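Local structure of 3,6-diketocamphane 1,6-monooxygenase (Pseudomonas putida, 4UWM) at residues P57-I61 with F73-H78; H78-H82 with I107-A111; E197-F203 with F218-I223. The protein catalyses the Baeyer-Villiger oxidation of a diketocamphane to a lactone, using FMNH2 and molecular oxygen, in the breakdown of (-)-camphor. All coordinates share one frame; numbering follows the deposited sequence. Where two conformers were deposited one is given.

Contact 1 of 3, residues P57-I61 with F73-H78; sequences PELLI and FAPMAH. With FMN (flavin mononucleotide), chain C.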
loop_
_atom_site.group_PDB
_atom_site.type_symbol
_atom_site.label_atom_id
_atom_site.label_comp_id
_atom_site.label_asym_id
_atom_site.label_seq_id
_atom_site.Cartn_x
_atom_site.Cartn_y
_atom_site.Cartn_z
ATOM N N PRO A 57 6.689 -0.506 -2.325
ATOM C CA PRO A 57 6.666 0.477 -3.406
ATOM C C PRO A 57 5.250 0.902 -3.783
ATOM O O PRO A 57 5.067 2.026 -4.240
ATOM C CB PRO A 57 7.353 -0.262 -4.577
ATOM C CG PRO A 57 7.322 -1.735 -4.195
ATOM C CD PRO A 57 7.471 -1.707 -2.695
ATOM N N GLU A 58 4.259 0.026 -3.571
ATOM C CA GLU A 58 2.875 0.353 -3.933
ATOM C C GLU A 58 2.320 1.548 -3.130
ATOM O O GLU A 58 1.425 2.276 -3.624
ATOM C CB GLU A 58 1.961 -0.904 -3.821
ATOM C CG GLU A 58 1.640 -1.338 -2.385
ATOM C CD GLU A 58 2.704 -2.185 -1.699
ATOM O OE1 GLU A 58 3.831 -2.361 -2.230
ATOM O OE2 GLU A 58 2.401 -2.740 -0.616
ATOM N N LEU A 59 2.817 1.757 -1.896
ATOM C CA LEU A 59 2.385 2.924 -1.105
ATOM C C LEU A 59 2.794 4.241 -1.767
ATOM O O LEU A 59 2.002 5.206 -1.820
ATOM C CB LEU A 59 2.922 2.879 0.341
ATOM C CG LEU A 59 2.513 1.731 1.268
ATOM C CD1 LEU A 59 2.857 2.052 2.725
ATOM C CD2 LEU A 59 1.057 1.403 1.174
ATOM N N LEU A 60 4.009 4.270 -2.281
ATOM C CA LEU A 60 4.523 5.466 -2.933
ATOM C C LEU A 60 3.806 5.686 -4.268
ATOM O O LEU A 60 3.417 6.807 -4.601
ATOM C CB LEU A 60 6.024 5.325 -3.143
ATOM C CG LEU A 60 6.727 6.436 -3.932
ATOM C CD1 LEU A 60 6.416 7.814 -3.343
ATOM C CD2 LEU A 60 8.217 6.153 -3.971
ATOM N N ILE A 61 3.597 4.599 -5.013
ATOM C CA ILE A 61 2.852 4.676 -6.282
ATOM C C ILE A 61 1.449 5.237 -6.040
ATOM O O ILE A 61 1.003 6.163 -6.733
ATOM C CB ILE A 61 2.753 3.297 -6.969
ATOM C CG1 ILE A 61 4.133 2.804 -7.415
ATOM C CG2 ILE A 61 1.781 3.376 -8.149
ATOM C CD1 ILE A 61 4.205 1.355 -7.923
ATOM N N PHE A 73 3.793 3.849 -13.641
ATOM C CA PHE A 73 4.515 3.334 -12.458
ATOM C C PHE A 73 4.671 1.826 -12.492
ATOM O O PHE A 73 3.803 1.138 -13.012
ATOM C CB PHE A 73 3.769 3.708 -11.182
ATOM C CG PHE A 73 3.703 5.173 -10.923
ATOM C CD1 PHE A 73 4.747 5.823 -10.266
ATOM C CD2 PHE A 73 2.584 5.902 -11.289
ATOM C CE1 PHE A 73 4.678 7.180 -10.003
ATOM C CE2 PHE A 73 2.505 7.272 -11.018
ATOM C CZ PHE A 73 3.558 7.912 -10.387
ATOM N N ALA A 74 5.761 1.314 -11.925
ATOM C CA ALA A 74 5.918 -0.115 -11.741
ATOM C C ALA A 74 6.673 -0.410 -10.468
ATOM O O ALA A 74 7.749 0.154 -10.242
ATOM C CB ALA A 74 6.660 -0.747 -12.926
ATOM N N PRO A 75 6.141 -1.333 -9.644
ATOM C CA PRO A 75 7.025 -1.930 -8.657
ATOM C C PRO A 75 8.083 -2.736 -9.396
ATOM O O PRO A 75 7.764 -3.474 -10.360
ATOM C CB PRO A 75 6.081 -2.849 -7.835
ATOM C CG PRO A 75 4.984 -3.182 -8.778
ATOM C CD PRO A 75 4.804 -1.967 -9.664
ATOM N N MET A 76 9.333 -2.606 -8.974
ATOM C CA MET A 76 10.443 -3.272 -9.652
ATOM C C MET A 76 11.456 -3.814 -8.649
ATOM O O MET A 76 12.537 -3.219 -8.437
ATOM C CB MET A 76 11.116 -2.309 -10.643
ATOM C CG MET A 76 12.124 -2.970 -11.587
ATOM S SD MET A 76 11.341 -4.243 -12.600
ATOM C CE MET A 76 10.180 -3.231 -13.534
ATOM N N ALA A 77 11.150 -4.950 -8.021
ATOM C CA ALA A 77 9.974 -5.799 -8.305
ATOM C C ALA A 77 9.215 -6.158 -7.032
ATOM O O ALA A 77 9.805 -6.235 -5.942
ATOM C CB ALA A 77 10.463 -7.092 -8.953
ATOM N N HIS A 78 7.922 -6.450 -7.153
ATOM C CA HIS A 78 7.267 -7.170 -6.050
ATOM C C HIS A 78 7.909 -8.539 -5.892
ATOM O O HIS A 78 8.088 -9.267 -6.877
ATOM C CB HIS A 78 5.765 -7.334 -6.317
ATOM C CG HIS A 78 4.953 -6.113 -6.045
ATOM N ND1 HIS A 78 5.105 -5.353 -4.901
ATOM C CD2 HIS A 78 3.924 -5.559 -6.732
ATOM C CE1 HIS A 78 4.219 -4.361 -4.920
ATOM N NE2 HIS A 78 3.508 -4.450 -6.030
HETATM N N1 FMN C . 16.250 -6.620 -8.986
HETATM C C2 FMN C . 15.037 -6.016 -9.145
HETATM O O2 FMN C . 14.004 -6.717 -9.196
HETATM N N3 FMN C . 14.898 -4.682 -9.258
HETATM C C4 FMN C . 15.946 -3.849 -9.221
HETATM O O4 FMN C . 15.760 -2.620 -9.332
HETATM C C4A FMN C . 17.311 -4.420 -9.046
HETATM N N5 FMN C . 18.419 -3.645 -8.992
HETATM C C5A FMN C . 19.654 -4.183 -8.833
HETATM C C6 FMN C . 20.777 -3.352 -8.786
HETATM C C7 FMN C . 22.055 -3.887 -8.623
HETATM C C7M FMN C . 23.254 -2.973 -8.575
HETATM C C8 FMN C . 22.214 -5.366 -8.497
HETATM C C8M FMN C . 23.567 -5.999 -8.319
HETATM C C9 FMN C . 21.097 -6.196 -8.544
HETATM C C9A FMN C . 19.819 -5.667 -8.710
HETATM N N10 FMN C . 18.677 -6.509 -8.764
HETATM C C10 FMN C . 17.403 -5.903 -8.927
HETATM C "C1'" FMN C . 18.813 -7.971 -8.624
HETATM C "C2'" FMN C . 18.852 -8.670 -9.975
HETATM O "O2'" FMN C . 17.778 -8.165 -10.767
HETATM C "C3'" FMN C . 18.703 -10.180 -9.811
HETATM O "O3'" FMN C . 20.013 -10.761 -9.743
HETATM C "C4'" FMN C . 17.888 -10.776 -10.962
HETATM O "O4'" FMN C . 16.489 -10.552 -10.744
HETATM C "C5'" FMN C . 18.147 -12.262 -11.182
HETATM O "O5'" FMN C . 19.131 -12.324 -12.206
HETATM P P FMN C . 19.498 -13.656 -13.015
HETATM O O1P FMN C . 18.231 -14.420 -13.235
HETATM O O2P FMN C . 20.063 -13.050 -14.265
HETATM O O3P FMN C . 20.496 -14.336 -12.120
#
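I61 sends its two branches to different points of strand 73-75, a clear instance of how a crossover helix beds down on the strand that follows it. Its CG2 lies 3.6 Å from CB of F73 and oblique to the ring beyond, the two side chains sliding past each other in opposite directions. The longer branch leaves beside the backbone N (chi1 -66°) and runs on extended, which carries CD1 of I61 to 3.8 Å from CD of P75, the two side chains crossing at about a right angle. The methyl settles against the A74-P75 peptide, 3.7 Å from N of P75. Were an alanine to stand at I61, both branches would go and a gap would probably open between the helix and the backbone from F73 to P75.

One turn earlier the bump is P57. Its CG reaches CB of P75 at 4.0 Å and sits about as near to CE1 of H78. P75 is the platform for the imidazole, since CB of P75 lies over the centre of one face of the H78 ring. E58 closes the edge: its OE1 is in the ring plane, 3.4 Å from CE1 of H78, with carboxylate and ring turned 63° apart. No hydrogen bond joins this pair; OE2 of E58 bonds to N56, and ND1 of H78 to E45.

Beyond P75 the peptide between M76 and A77 is cis, and O of M76 accepts a 2.9 Å hydrogen bond from N3 of FMN. The helix runs almost antiparallel to the strand within the beta-alpha-beta unit 40-43, 57-65, 72-79; L95 of helix 85-98 packs on E58 and I61, while F23 and I27 of helix 19-35 meet L60.

Contact 2 of 3, residues H78-H82 with I107-A111; sequences HLLPH and IGAGA
H78 and G108 make the first main-chain bond of this parallel strand pairing, which lies within the beta-alpha-beta unit 72-79, 85-98, 105-108 of the barrel. N of G108 donates to O of H78 at 3.0 Å, from a position tilted 23° off the carbonyl plane; one step on, N of L80 donates to O of G108 at 3.2 Å, nearly end-on to the carbonyl. CA of L79 also approaches O of G108, at 3.4 Å, so that oxygen is held by both an N-H and a C-H.

The close packing divides between two sides. On the buried one, the forked end of L80 lies obliquely against I107, with CD1 of L80 4.0 Å from CB of I107, and helix 139-155 flanks L80 through S146 and M150. P81 packs closely too, its CG 3.6 Å from O of A109. On the partly exposed side, L79 sets its CG beside the backbone N (chi1 -55°), which brings CD2 of L79 to 3.6 Å from N of G110. G110 has backbone angles that jam a CB against the preceding carbonyl, and such a CB would also crowd CD1 of L79.

The looser side begins at H82, which meets A109 through a water, bound to NE2 of H82 and donating to O of A109 at 2.8 Å. CB of L79 covers one face of the H82 ring, offset toward its rim, and H119 stacks with that ring.

Both direct hydrogen bonds across the pair run from main chain to main chain, so the register is probably set by the backbone, while the side chains add apolar packing and H82 a water bridge.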
loop_
_atom_site.group_PDB
_atom_site.type_symbol
_atom_site.label_atom_id
_atom_site.label_comp_id
_atom_site.label_asym_id
_atom_site.label_seq_id
_atom_site.Cartn_x
_atom_site.Cartn_y
_atom_site.Cartn_z
ATOM N N HIS A 78 7.922 -6.450 -7.153
ATOM C CA HIS A 78 7.267 -7.170 -6.050
ATOM C C HIS A 78 7.909 -8.539 -5.892
ATOM O O HIS A 78 8.088 -9.267 -6.877
ATOM C CB HIS A 78 5.765 -7.334 -6.317
ATOM C CG HIS A 78 4.953 -6.113 -6.045
ATOM N ND1 HIS A 78 5.105 -5.353 -4.901
ATOM C CD2 HIS A 78 3.924 -5.559 -6.732
ATOM C CE1 HIS A 78 4.219 -4.361 -4.920
ATOM N NE2 HIS A 78 3.508 -4.450 -6.030
ATOM N N LEU A 79 8.278 -8.881 -4.670
ATOM C CA LEU A 79 8.912 -10.159 -4.400
ATOM C C LEU A 79 7.795 -11.171 -4.070
ATOM O O LEU A 79 7.289 -11.229 -2.954
ATOM C CB LEU A 79 9.947 -10.042 -3.273
ATOM C CG LEU A 79 11.014 -8.955 -3.568
ATOM C CD1 LEU A 79 12.060 -8.896 -2.477
ATOM C CD2 LEU A 79 11.684 -9.226 -4.926
ATOM N N LEU A 80 7.409 -11.937 -5.079
ATOM C CA LEU A 80 6.269 -12.885 -4.962
ATOM C C LEU A 80 6.332 -13.886 -3.826
ATOM O O LEU A 80 5.290 -14.199 -3.254
ATOM C CB LEU A 80 5.989 -13.575 -6.294
ATOM C CG LEU A 80 5.810 -12.692 -7.531
ATOM C CD1 LEU A 80 5.238 -13.510 -8.681
ATOM C CD2 LEU A 80 4.943 -11.474 -7.274
ATOM N N PRO A 81 7.539 -14.380 -3.463
ATOM C CA PRO A 81 7.584 -15.319 -2.329
ATOM C C PRO A 81 7.192 -14.732 -0.962
ATOM O O PRO A 81 6.978 -15.481 -0.007
ATOM C CB PRO A 81 9.041 -15.780 -2.318
ATOM C CG PRO A 81 9.538 -15.535 -3.710
ATOM C CD PRO A 81 8.858 -14.259 -4.112
ATOM N N HIS A 82 7.051 -13.404 -0.869
ATOM C CA HIS A 82 6.875 -12.750 0.427
ATOM C C HIS A 82 5.406 -12.385 0.782
ATOM O O HIS A 82 5.163 -11.813 1.852
ATOM C CB HIS A 82 7.726 -11.442 0.491
ATOM C CG HIS A 82 9.211 -11.649 0.431
ATOM N ND1 HIS A 82 10.097 -10.591 0.365
ATOM C CD2 HIS A 82 9.970 -12.780 0.396
ATOM C CE1 HIS A 82 11.339 -11.058 0.318
ATOM N NE2 HIS A 82 11.289 -12.381 0.338
ATOM N N ILE A 107 8.043 -8.462 -11.351
ATOM C CA ILE A 107 8.048 -9.581 -10.378
ATOM C C ILE A 107 9.444 -10.131 -10.173
ATOM O O ILE A 107 10.272 -10.038 -11.064
ATOM C CB ILE A 107 7.102 -10.726 -10.808
ATOM C CG1 ILE A 107 7.615 -11.406 -12.100
ATOM C CG2 ILE A 107 5.687 -10.197 -10.969
ATOM C CD1 ILE A 107 6.911 -12.718 -12.431
ATOM N N GLY A 108 9.730 -10.676 -8.995
ATOM C CA GLY A 108 11.018 -11.303 -8.766
ATOM C C GLY A 108 11.016 -12.175 -7.543
ATOM O O GLY A 108 10.023 -12.226 -6.821
ATOM N N ALA A 109 12.143 -12.845 -7.309
ATOM C CA ALA A 109 12.319 -13.804 -6.218
ATOM C C ALA A 109 12.858 -13.157 -4.970
ATOM O O ALA A 109 12.548 -13.589 -3.867
ATOM C CB ALA A 109 13.276 -14.920 -6.648
ATOM N N GLY A 110 13.716 -12.150 -5.148
ATOM C CA GLY A 110 14.436 -11.529 -4.031
ATOM C C GLY A 110 15.854 -12.091 -3.892
ATOM O O GLY A 110 16.044 -13.303 -3.761
ATOM N N ALA A 111 16.828 -11.194 -3.872
ATOM C CA ALA A 111 18.252 -11.532 -3.821
ATOM C C ALA A 111 18.874 -11.353 -2.440
ATOM O O ALA A 111 20.083 -11.504 -2.294
ATOM C CB ALA A 111 19.001 -10.683 -4.843
HETATM O O HOH W 1 13.342 -13.316 -1.163
#

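Contact 3 of 3, residues E197-F203 with F218-I223; sequences EIAVTGF and FKPVSI. With FMN (flavin mononucleotide), chain C.
I198 and F218 meet just ahead of the first bridge of a parallel strand pair of the TIM-barrel fold of the bacterial luciferase family, linked by helix 208-216 in a beta-alpha-beta unit. The two side chains lie side by side, pointing the same way. CG2 of I198, placed anti to the backbone N (chi1 -68° for CG1), sits 3.6 Å from the F218 ring centroid and 2° off its normal, a CH-pi contact over the face.

Four backbone hydrogen bonds join the strands. On the face of A199, T201 and V221, the last two run alongside each other, CG2 of T201 3.7 Å from CB of V221. E197 crosses K219 obliquely; a water joins OE2 of E197 to NZ of K219, OE2 also forms a salt bridge with NH2 of R252, and NZ a hydrogen bond with O of R252.

At the flavin end F203 and I223 cross at about a right angle, CB of I223 meeting the ring edge 4.1 Å from CD1 of F203. The FMN methyl C8M lies over that ring's face, and CD1 of I223 approaches flavin N5. O4' of FMN donates to the backbone O of T201 at 2.9 Å.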
loop_
_atom_site.group_PDB
_atom_site.type_symbol
_atom_site.label_atom_id
_atom_site.label_comp_id
_atom_site.label_asym_id
_atom_site.label_seq_id
_atom_site.Cartn_x
_atom_site.Cartn_y
_atom_site.Cartn_z
ATOM N N GLU A 197 1.012 -5.671 -18.081
ATOM C CA GLU A 197 2.289 -6.079 -18.641
ATOM C C GLU A 197 3.241 -6.405 -17.490
ATOM O O GLU A 197 3.273 -5.668 -16.500
ATOM C CB GLU A 197 2.872 -4.979 -19.527
ATOM C CG GLU A 197 4.231 -5.336 -20.109
ATOM C CD GLU A 197 4.646 -4.430 -21.259
ATOM O OE1 GLU A 197 3.886 -3.494 -21.583
ATOM O OE2 GLU A 197 5.733 -4.663 -21.825
ATOM N N ILE A 198 3.988 -7.500 -17.622
ATOM C CA ILE A 198 4.854 -8.009 -16.557
ATOM C C ILE A 198 6.313 -7.852 -16.976
ATOM O O ILE A 198 6.657 -8.126 -18.132
ATOM C CB ILE A 198 4.501 -9.477 -16.206
ATOM C CG1 ILE A 198 3.121 -9.520 -15.537
ATOM C CG2 ILE A 198 5.565 -10.150 -15.362
ATOM C CD1 ILE A 198 2.606 -10.914 -15.257
ATOM N N ALA A 199 7.146 -7.363 -16.048
ATOM C CA ALA A 199 8.576 -7.183 -16.269
ATOM C C ALA A 199 9.408 -8.006 -15.309
ATOM O O ALA A 199 8.955 -8.342 -14.214
ATOM C CB ALA A 199 8.932 -5.705 -16.176
ATOM N N VAL A 200 10.616 -8.379 -15.739
ATOM C CA VAL A 200 11.576 -9.033 -14.848
ATOM C C VAL A 200 12.950 -8.404 -15.084
ATOM O O VAL A 200 13.229 -7.889 -16.161
ATOM C CB VAL A 200 11.650 -10.575 -15.011
ATOM C CG1 VAL A 200 10.286 -11.230 -14.829
ATOM C CG2 VAL A 200 12.270 -10.970 -16.343
ATOM N N THR A 201 13.787 -8.398 -14.047
ATOM C CA THR A 201 15.123 -7.819 -14.138
ATOM C C THR A 201 16.146 -8.935 -14.193
ATOM O O THR A 201 16.013 -9.931 -13.494
ATOM C CB THR A 201 15.474 -6.902 -12.938
ATOM O OG1 THR A 201 15.375 -7.644 -11.720
ATOM C CG2 THR A 201 14.554 -5.702 -12.869
ATOM N N GLY A 202 17.158 -8.761 -15.041
ATOM C CA GLY A 202 18.292 -9.687 -15.092
ATOM C C GLY A 202 19.603 -8.997 -14.716
ATOM O O GLY A 202 19.809 -7.809 -15.024
ATOM N N PHE A 203 20.474 -9.722 -14.013
ATOM C CA PHE A 203 21.816 -9.197 -13.761
ATOM C C PHE A 203 22.935 -10.094 -14.271
ATOM O O PHE A 203 23.878 -9.581 -14.881
ATOM C CB PHE A 203 22.074 -8.789 -12.301
ATOM C CG PHE A 203 23.437 -8.164 -12.090
ATOM C CD1 PHE A 203 23.717 -6.883 -12.578
ATOM C CD2 PHE A 203 24.453 -8.865 -11.436
ATOM C CE1 PHE A 203 24.974 -6.313 -12.401
ATOM C CE2 PHE A 203 25.709 -8.300 -11.259
ATOM C CZ PHE A 203 25.970 -7.025 -11.744
ATOM N N PHE A 218 7.440 -11.409 -21.457
ATOM C CA PHE A 218 7.556 -10.329 -20.457
ATOM C C PHE A 218 8.494 -9.215 -20.936
ATOM O O PHE A 218 9.268 -9.402 -21.880
ATOM C CB PHE A 218 8.056 -10.893 -19.119
ATOM C CG PHE A 218 7.089 -11.830 -18.444
ATOM C CD1 PHE A 218 5.730 -11.802 -18.752
ATOM C CD2 PHE A 218 7.536 -12.714 -17.462
ATOM C CE1 PHE A 218 4.843 -12.658 -18.125
ATOM C CE2 PHE A 218 6.650 -13.575 -16.829
ATOM C CZ PHE A 218 5.303 -13.538 -17.151
ATOM N N LYS A 219 8.432 -8.062 -20.273
ATOM C CA LYS A 219 9.334 -6.949 -20.535
ATOM C C LYS A 219 10.683 -7.208 -19.858
ATOM O O LYS A 219 10.729 -7.451 -18.653
ATOM C CB LYS A 219 8.674 -5.658 -20.037
ATOM C CG LYS A 219 9.546 -4.410 -20.046
ATOM C CD LYS A 219 8.766 -3.214 -19.498
ATOM C CE LYS A 219 9.590 -1.940 -19.504
ATOM N NZ LYS A 219 9.827 -1.454 -20.897
ATOM N N PRO A 220 11.800 -7.187 -20.632
ATOM C CA PRO A 220 13.095 -7.396 -19.995
ATOM C C PRO A 220 13.689 -6.075 -19.436
ATOM O O PRO A 220 13.596 -5.026 -20.069
ATOM C CB PRO A 220 13.949 -7.953 -21.149
ATOM C CG PRO A 220 13.407 -7.237 -22.357
ATOM C CD PRO A 220 11.920 -7.086 -22.106
ATOM N N VAL A 221 14.286 -6.141 -18.250
ATOM C CA VAL A 221 14.929 -4.974 -17.630
ATOM C C VAL A 221 16.343 -5.416 -17.279
ATOM O O VAL A 221 16.531 -6.404 -16.593
ATOM C CB VAL A 221 14.176 -4.483 -16.343
ATOM C CG1 VAL A 221 14.804 -3.199 -15.801
ATOM C CG2 VAL A 221 12.707 -4.245 -16.629
ATOM N N SER A 222 17.344 -4.685 -17.765
ATOM C CA SER A 222 18.731 -5.018 -17.487
ATOM C C SER A 222 19.405 -3.877 -16.738
ATOM O O SER A 222 19.126 -2.708 -17.000
ATOM C CB SER A 222 19.501 -5.265 -18.799
ATOM O OG SER A 222 18.929 -6.310 -19.581
ATOM N N ILE A 223 20.277 -4.228 -15.805
ATOM C CA ILE A 223 21.156 -3.252 -15.172
ATOM C C ILE A 223 22.455 -3.239 -15.982
ATOM O O ILE A 223 23.087 -4.279 -16.155
ATOM C CB ILE A 223 21.465 -3.609 -13.700
ATOM C CG1 ILE A 223 20.191 -4.002 -12.916
ATOM C CG2 ILE A 223 22.230 -2.476 -13.022
ATOM C CD1 ILE A 223 19.181 -2.893 -12.661
HETATM N N1 FMN C . 16.250 -6.620 -8.986
HETATM C C2 FMN C . 15.037 -6.016 -9.145
HETATM O O2 FMN C . 14.004 -6.717 -9.196
HETATM N N3 FMN C . 14.898 -4.682 -9.258
HETATM C C4 FMN C . 15.946 -3.849 -9.221
HETATM O O4 FMN C . 15.760 -2.620 -9.332
HETATM C C4A FMN C . 17.311 -4.420 -9.046
HETATM N N5 FMN C . 18.419 -3.645 -8.992
HETATM C C5A FMN C . 19.654 -4.183 -8.833
HETATM C C6 FMN C . 20.777 -3.352 -8.786
HETATM C C7 FMN C . 22.055 -3.887 -8.623
HETATM C C7M FMN C . 23.254 -2.973 -8.575
HETATM C C8 FMN C . 22.214 -5.366 -8.497
HETATM C C8M FMN C . 23.567 -5.999 -8.319
HETATM C C9 FMN C . 21.097 -6.196 -8.544
HETATM C C9A FMN C . 19.819 -5.667 -8.710
HETATM N N10 FMN C . 18.677 -6.509 -8.764
HETATM C C10 FMN C . 17.403 -5.903 -8.927
HETATM C "C1'" FMN C . 18.813 -7.971 -8.624
HETATM C "C2'" FMN C . 18.852 -8.670 -9.975
HETATM O "O2'" FMN C . 17.778 -8.165 -10.767
HETATM C "C3'" FMN C . 18.703 -10.180 -9.811
HETATM O "O3'" FMN C . 20.013 -10.761 -9.743
HETATM C "C4'" FMN C . 17.888 -10.776 -10.962
HETATM O "O4'" FMN C . 16.489 -10.552 -10.744
HETATM C "C5'" FMN C . 18.147 -12.262 -11.182
HETATM O "O5'" FMN C . 19.131 -12.324 -12.206
HETATM P P FMN C . 19.498 -13.656 -13.015
HETATM O O1P FMN C . 18.231 -14.420 -13.235
HETATM O O2P FMN C . 20.063 -13.050 -14.265
HETATM O O3P FMN C . 20.496 -14.336 -12.120
HETATM O O HOH W 2 7.528 -2.203 -22.171
HETATM O O HOH W 3 23.925 -7.256 -16.567
#

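How the contacts relate
The three contacts follow one another along the chain and meet in a single parallel barrel sheet. Contacts 1 and 2, with centres about 12 Å apart, share H78 and strand 72-79; where they adjoin, CB of A77 is 3.4 Å from C of I107. Contact 2 passes to contact 3 through neighbouring strands 105-108 and 198-202, with N of I107 3.0 Å from O of A199, a probable hydrogen bond. Contacts 1 and 3 hold different parts of the cofactor: 73-78 takes the pyrimidine edge of FMN, 197-203 its ribityl chain, and SD of M76 lies 3.5 Å from CG2 of T201. Contact 2 stands slightly back, the L79 side chain about 5 Å from FMN at nearest atoms.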